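Local coordinates for V-type ATP synthase alpha chain (Nanoarchaeum equitans Kin4-M, PDB 5BN3), which forms the nucleotide-binding A subunit of an archaeal rotary V/A-type ATP synthase and binds ADP with a P-loop NTPase domain and the adjoining C-terminal domain, at residues F200-P212 / F488-S501. Numbering follows the deposited sequence.
With ADP (adenosine-5'-diphosphate), chain C.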
loop_
_atom_site.group_PDB
_atom_site.type_symbol
_atom_site.label_atom_id
_atom_site.label_comp_id
_atom_site.label_asym_id
_atom_site.label_seq_id
_atom_site.Cartn_x
_atom_site.Cartn_y
_atom_site.Cartn_z
ATOM N N PHE A 200 -9.304 -34.887 19.371
ATOM C CA PHE A 200 -8.141 -35.339 18.623
ATOM C C PHE A 200 -6.909 -35.148 19.506
ATOM O O PHE A 200 -6.426 -34.027 19.674
ATOM C CB PHE A 200 -8.011 -34.534 17.326
ATOM C CG PHE A 200 -6.808 -34.890 16.498
ATOM C CD1 PHE A 200 -6.678 -36.154 15.943
ATOM C CD2 PHE A 200 -5.818 -33.947 16.250
ATOM C CE1 PHE A 200 -5.576 -36.479 15.171
ATOM C CE2 PHE A 200 -4.714 -34.265 15.477
ATOM C CZ PHE A 200 -4.592 -35.533 14.936
ATOM N N ILE A 201 -6.420 -36.239 20.091
ATOM C CA ILE A 201 -5.275 -36.173 20.997
ATOM C C ILE A 201 -3.960 -36.249 20.221
ATOM O O ILE A 201 -3.667 -37.259 19.580
ATOM C CB ILE A 201 -5.318 -37.292 22.057
ATOM C CG1 ILE A 201 -6.659 -37.276 22.799
ATOM C CG2 ILE A 201 -4.158 -37.144 23.031
ATOM C CD1 ILE A 201 -6.924 -35.998 23.571
ATOM N N THR A 202 -3.170 -35.182 20.300
ATOM C CA THR A 202 -1.955 -35.044 19.500
ATOM C C THR A 202 -0.704 -35.530 20.218
ATOM O O THR A 202 0.248 -35.984 19.584
ATOM C CB THR A 202 -1.733 -33.578 19.071
ATOM O OG1 THR A 202 -1.500 -32.765 20.229
ATOM C CG2 THR A 202 -2.943 -33.053 18.327
ATOM N N GLY A 203 -0.701 -35.421 21.542
ATOM C CA GLY A 203 0.493 -35.719 22.311
ATOM C C GLY A 203 1.267 -34.447 22.596
ATOM O O GLY A 203 2.289 -34.469 23.284
ATOM N N THR A 204 0.776 -33.338 22.048
ATOM C CA THR A 204 1.328 -32.017 22.331
ATOM C C THR A 204 0.360 -31.274 23.250
ATOM O O THR A 204 -0.811 -31.095 22.910
ATOM C CB THR A 204 1.554 -31.213 21.036
ATOM O OG1 THR A 204 2.526 -31.881 20.220
ATOM C CG2 THR A 204 2.055 -29.812 21.357
ATOM N N ARG A 205 0.857 -30.846 24.410
ATOM C CA ARG A 205 0.018 -30.288 25.473
ATOM C C ARG A 205 -0.847 -29.093 25.061
ATOM O O ARG A 205 -2.052 -29.077 25.321
ATOM C CB ARG A 205 0.878 -29.920 26.693
ATOM C CG ARG A 205 1.486 -31.128 27.405
ATOM C CD ARG A 205 2.245 -30.726 28.666
ATOM N NE ARG A 205 3.525 -30.091 28.364
ATOM C CZ ARG A 205 4.660 -30.757 28.177
ATOM N NH1 ARG A 205 4.676 -32.078 28.256
ATOM N NH2 ARG A 205 5.778 -30.102 27.907
ATOM N N VAL A 206 -0.239 -28.096 24.426
ATOM C CA VAL A 206 -0.975 -26.895 24.038
ATOM C C VAL A 206 -2.104 -27.225 23.059
ATOM O O VAL A 206 -3.169 -26.608 23.091
ATOM C CB VAL A 206 -0.030 -25.796 23.476
ATOM C CG1 VAL A 206 0.696 -26.281 22.222
ATOM C CG2 VAL A 206 -0.795 -24.511 23.199
ATOM N N LEU A 207 -1.883 -28.229 22.216
ATOM C CA LEU A 207 -2.890 -28.626 21.236
ATOM C C LEU A 207 -3.947 -29.560 21.821
ATOM O O LEU A 207 -5.033 -29.696 21.264
ATOM C CB LEU A 207 -2.235 -29.285 20.021
ATOM C CG LEU A 207 -1.229 -28.451 19.229
ATOM C CD1 LEU A 207 -0.905 -29.124 17.906
ATOM C CD2 LEU A 207 -1.766 -27.052 18.998
ATOM N N ASP A 208 -3.634 -30.205 22.941
ATOM C CA ASP A 208 -4.563 -31.167 23.535
ATOM C C ASP A 208 -5.504 -30.546 24.567
ATOM O O ASP A 208 -6.642 -30.989 24.722
ATOM C CB ASP A 208 -3.803 -32.351 24.146
ATOM C CG ASP A 208 -3.130 -33.217 23.098
ATOM O OD1 ASP A 208 -3.491 -33.101 21.908
ATOM O OD2 ASP A 208 -2.244 -34.020 23.467
ATOM N N ILE A 209 -5.031 -29.519 25.265
ATOM C CA ILE A 209 -5.824 -28.902 26.323
ATOM C C ILE A 209 -6.293 -27.498 25.959
ATOM O O ILE A 209 -7.480 -27.183 26.064
ATOM C CB ILE A 209 -5.034 -28.828 27.643
ATOM C CG1 ILE A 209 -4.546 -30.217 28.047
ATOM C CG2 ILE A 209 -5.895 -28.242 28.741
ATOM C CD1 ILE A 209 -5.664 -31.210 28.308
ATOM N N MET A 210 -5.359 -26.658 25.527
ATOM C CA MET A 210 -5.663 -25.259 25.259
ATOM C C MET A 210 -6.546 -25.059 24.027
ATOM O O MET A 210 -7.591 -24.417 24.114
ATOM C CB MET A 210 -4.368 -24.452 25.137
ATOM C CG MET A 210 -3.469 -24.525 26.364
ATOM S SD MET A 210 -4.120 -23.583 27.762
ATOM C CE MET A 210 -4.780 -24.898 28.772
ATOM N N PHE A 211 -6.139 -25.615 22.888
ATOM C CA PHE A 211 -6.898 -25.426 21.648
ATOM C C PHE A 211 -7.203 -26.726 20.899
ATOM O O PHE A 211 -6.892 -26.842 19.712
ATOM C CB PHE A 211 -6.148 -24.459 20.722
ATOM C CG PHE A 211 -5.712 -23.185 21.399
ATOM C CD1 PHE A 211 -6.613 -22.151 21.604
ATOM C CD2 PHE A 211 -4.402 -23.023 21.831
ATOM C CE1 PHE A 211 -6.218 -20.978 22.228
ATOM C CE2 PHE A 211 -4.001 -21.852 22.455
ATOM C CZ PHE A 211 -4.912 -20.829 22.652
ATOM N N PRO A 212 -7.850 -27.694 21.571
ATOM C CA PRO A 212 -8.041 -28.989 20.912
ATOM C C PRO A 212 -9.129 -28.958 19.847
ATOM O O PRO A 212 -10.052 -28.146 19.932
ATOM C CB PRO A 212 -8.484 -29.897 22.062
ATOM C CG PRO A 212 -9.214 -28.980 22.983
ATOM C CD PRO A 212 -8.479 -27.660 22.906
ATOM N N PHE A 488 4.614 -25.903 31.027
ATOM C CA PHE A 488 3.453 -26.564 30.436
ATOM C C PHE A 488 3.330 -26.346 28.925
ATOM O O PHE A 488 3.249 -27.306 28.157
ATOM C CB PHE A 488 2.173 -26.108 31.139
ATOM C CG PHE A 488 0.941 -26.825 30.678
ATOM C CD1 PHE A 488 0.695 -28.127 31.080
ATOM C CD2 PHE A 488 0.025 -26.196 29.849
ATOM C CE1 PHE A 488 -0.440 -28.794 30.658
ATOM C CE2 PHE A 488 -1.112 -26.857 29.425
ATOM C CZ PHE A 488 -1.345 -28.158 29.830
ATOM N N LEU A 489 3.305 -25.085 28.506
ATOM C CA LEU A 489 3.117 -24.751 27.095
ATOM C C LEU A 489 4.313 -25.175 26.246
ATOM O O LEU A 489 4.146 -25.788 25.188
ATOM C CB LEU A 489 2.843 -23.255 26.925
ATOM C CG LEU A 489 1.569 -22.743 27.599
ATOM C CD1 LEU A 489 1.381 -21.253 27.365
ATOM C CD2 LEU A 489 0.373 -23.510 27.083
ATOM N N GLN A 490 5.517 -24.856 26.711
ATOM C CA GLN A 490 6.730 -25.259 26.007
ATOM C C GLN A 490 6.892 -26.773 26.031
ATOM O O GLN A 490 6.622 -27.424 27.045
ATOM C CB GLN A 490 7.965 -24.582 26.613
ATOM C CG GLN A 490 8.110 -23.110 26.249
ATOM C CD GLN A 490 9.352 -22.477 26.850
ATOM O OE1 GLN A 490 10.313 -23.168 27.190
ATOM N NE2 GLN A 490 9.335 -21.156 26.985
ATOM N N GLN A 491 7.330 -27.326 24.905
ATOM C CA GLN A 491 7.517 -28.765 24.780
ATOM C C GLN A 491 8.618 -29.061 23.765
ATOM O O GLN A 491 8.488 -28.737 22.581
ATOM C CB GLN A 491 6.202 -29.443 24.377
ATOM C CG GLN A 491 6.250 -30.966 24.402
ATOM C CD GLN A 491 4.874 -31.601 24.338
ATOM O OE1 GLN A 491 3.857 -30.938 24.554
ATOM N NE2 GLN A 491 4.836 -32.895 24.041
ATOM N N ASP A 492 9.705 -29.665 24.240
ATOM C CA ASP A 492 10.870 -29.941 23.404
ATOM C C ASP A 492 10.626 -31.169 22.529
ATOM O O ASP A 492 10.554 -32.295 23.022
ATOM C CB ASP A 492 12.108 -30.156 24.282
ATOM C CG ASP A 492 13.407 -30.097 23.498
ATOM O OD1 ASP A 492 13.378 -30.220 22.254
ATOM O OD2 ASP A 492 14.470 -29.932 24.131
ATOM N N ALA A 493 10.509 -30.945 21.224
ATOM C CA ALA A 493 10.237 -32.021 20.275
ATOM C C ALA A 493 11.406 -32.988 20.143
ATOM O O ALA A 493 11.242 -34.107 19.652
ATOM C CB ALA A 493 9.897 -31.441 18.924
ATOM N N PHE A 494 12.586 -32.550 20.568
ATOM C CA PHE A 494 13.794 -33.347 20.388
ATOM C C PHE A 494 14.437 -33.755 21.712
ATOM O O PHE A 494 15.638 -34.019 21.778
ATOM C CB PHE A 494 14.782 -32.608 19.483
ATOM C CG PHE A 494 14.158 -32.110 18.211
ATOM C CD1 PHE A 494 13.686 -33.005 17.262
ATOM C CD2 PHE A 494 14.025 -30.751 17.969
ATOM C CE1 PHE A 494 13.100 -32.556 16.092
ATOM C CE2 PHE A 494 13.440 -30.293 16.799
ATOM C CZ PHE A 494 12.977 -31.198 15.860
ATOM N N ASP A 495 13.623 -33.803 22.762
ATOM C CA ASP A 495 14.031 -34.420 24.016
ATOM C C ASP A 495 13.290 -35.744 24.149
ATOM O O ASP A 495 12.088 -35.811 23.893
ATOM C CB ASP A 495 13.715 -33.516 25.209
ATOM C CG ASP A 495 14.148 -34.124 26.530
ATOM O OD1 ASP A 495 15.326 -33.951 26.909
ATOM O OD2 ASP A 495 13.315 -34.777 27.193
ATOM N N GLU A 496 14.011 -36.792 24.538
ATOM C CA GLU A 496 13.460 -38.144 24.588
ATOM C C GLU A 496 12.259 -38.266 25.527
ATOM O O GLU A 496 11.355 -39.069 25.292
ATOM C CB GLU A 496 14.554 -39.133 25.000
ATOM C CG GLU A 496 14.209 -40.596 24.768
ATOM C CD GLU A 496 15.345 -41.529 25.145
ATOM O OE1 GLU A 496 16.242 -41.102 25.905
ATOM O OE2 GLU A 496 15.343 -42.688 24.678
ATOM N N ASN A 497 12.251 -37.462 26.585
ATOM C CA ASN A 497 11.184 -37.528 27.579
ATOM C C ASN A 497 10.028 -36.557 27.324
ATOM O O ASN A 497 8.885 -36.851 27.667
ATOM C CB ASN A 497 11.751 -37.304 28.986
ATOM C CG ASN A 497 12.603 -38.463 29.466
ATOM O OD1 ASN A 497 12.345 -39.620 29.132
ATOM N ND2 ASN A 497 13.624 -38.159 30.257
ATOM N N ASP A 498 10.322 -35.406 26.728
ATOM C CA ASP A 498 9.306 -34.363 26.568
ATOM C C ASP A 498 8.597 -34.387 25.212
ATOM O O ASP A 498 7.514 -33.819 25.072
ATOM C CB ASP A 498 9.918 -32.982 26.824
ATOM C CG ASP A 498 8.872 -31.926 27.127
ATOM O OD1 ASP A 498 7.760 -32.285 27.569
ATOM O OD2 ASP A 498 9.165 -30.727 26.938
ATOM N N SER A 499 9.201 -35.047 24.227
ATOM C CA SER A 499 8.646 -35.096 22.870
ATOM C C SER A 499 7.183 -35.536 22.840
ATOM O O SER A 499 6.345 -34.887 22.210
ATOM C CB SER A 499 9.491 -36.015 21.987
ATOM O OG SER A 499 8.961 -36.077 20.675
ATOM N N TYR A 500 6.884 -36.629 23.535
ATOM C CA TYR A 500 5.514 -37.108 23.664
ATOM C C TYR A 500 4.964 -36.810 25.055
ATOM O O TYR A 500 5.637 -37.041 26.062
ATOM C CB TYR A 500 5.447 -38.611 23.382
ATOM C CG TYR A 500 4.097 -39.241 23.655
ATOM C CD1 TYR A 500 2.944 -38.742 23.067
ATOM C CD2 TYR A 500 3.982 -40.346 24.486
ATOM C CE1 TYR A 500 1.711 -39.319 23.306
ATOM C CE2 TYR A 500 2.752 -40.932 24.731
ATOM C CZ TYR A 500 1.622 -40.413 24.137
ATOM O OH TYR A 500 0.396 -40.984 24.373
ATOM N N SER A 501 3.743 -36.290 25.105
ATOM C CA SER A 501 3.093 -35.996 26.377
ATOM C C SER A 501 1.736 -36.684 26.457
ATOM O O SER A 501 0.743 -36.177 25.930
ATOM C CB SER A 501 2.931 -34.486 26.569
ATOM O OG SER A 501 2.474 -34.186 27.878
HETATM P PB ADP C . 8.949 -23.610 9.805
HETATM O O1B ADP C . 7.812 -22.830 10.410
HETATM O O2B ADP C . 8.559 -24.943 9.229
HETATM O O3B ADP C . 9.842 -22.780 8.920
HETATM P PA ADP C . 10.446 -25.401 11.492
HETATM O O1A ADP C . 9.325 -26.349 11.804
HETATM O O2A ADP C . 11.491 -25.787 10.477
HETATM O O3A ADP C . 9.840 -23.954 11.110
HETATM O "O5'" ADP C . 11.191 -25.055 12.876
HETATM C "C5'" ADP C . 12.175 -24.023 12.916
HETATM C "C4'" ADP C . 13.177 -24.299 14.030
HETATM O "O4'" ADP C . 12.518 -24.306 15.303
HETATM C "C3'" ADP C . 13.818 -25.660 13.824
HETATM O "O3'" ADP C . 15.241 -25.519 13.832
HETATM C "C2'" ADP C . 13.353 -26.493 14.999
HETATM O "O2'" ADP C . 14.419 -27.272 15.540
HETATM C "C1'" ADP C . 12.843 -25.494 16.025
HETATM N N9 ADP C . 11.638 -26.039 16.695
HETATM C C8 ADP C . 10.365 -25.888 16.286
HETATM N N7 ADP C . 9.506 -26.516 17.128
HETATM C C5 ADP C . 10.237 -27.082 18.107
HETATM C C6 ADP C . 9.958 -27.890 19.316
HETATM N N6 ADP C . 8.688 -28.227 19.660
HETATM N N1 ADP C . 11.018 -28.273 20.063
HETATM C C2 ADP C . 12.283 -27.944 19.733
HETATM N N3 ADP C . 12.607 -27.215 18.652
HETATM C C4 ADP C . 11.643 -26.762 17.816
HETATM O O HOH W 1 5.520 -32.603 20.998
HETATM O O HOH W 2 6.119 -34.633 27.382
HETATM O O HOH W 3 2.849 -28.040 24.236
HETATM O O HOH W 4 -1.008 -34.115 25.647
#
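Buried Arg205 spreads its guanidinium over the end of helix 472-489 and the loop that follows, met at its edge by carbonyl and carboxylate oxygens and over one face by an amide. The contact joins the P-loop nucleotide-binding domain to the helical C-terminal domain. At the edge, NE gives a nearly straight bond to Phe488 O (2.8 Å, 169°), and NH2 reaches Gln490 O. NH1 and NH2 both grip Asp498 OD1, with guanidinium and carboxylate almost coplanar (9°); Arg545 pairs with OD2, so the buried carboxylate lies between two arginines, which would probably keep it ionised. A bend at chi3 (-74°) turns the planar group across Gln491, whose amide stacks over one face.

A glutamine suits that place because its amide both accepts and donates: OE1 takes Arg205 N (3.0 Å), and NE2 gives to Gly203 O. Ser501 N shares that carbonyl oxygen, each donor lying on a lone pair. Gly203 suits its positive phi, where a side chain would crowd the preceding carbonyl, and Tyr500 CE1 lies 3.9 Å from its bare CA. Apolar Leu489 CD2 packs on Met210 CG (4.0 Å). The same loop also meets the adenine edge: Gln491 O accepts from ADP N6, and Ala493 N donates to ADP N1 at 3.0 Å.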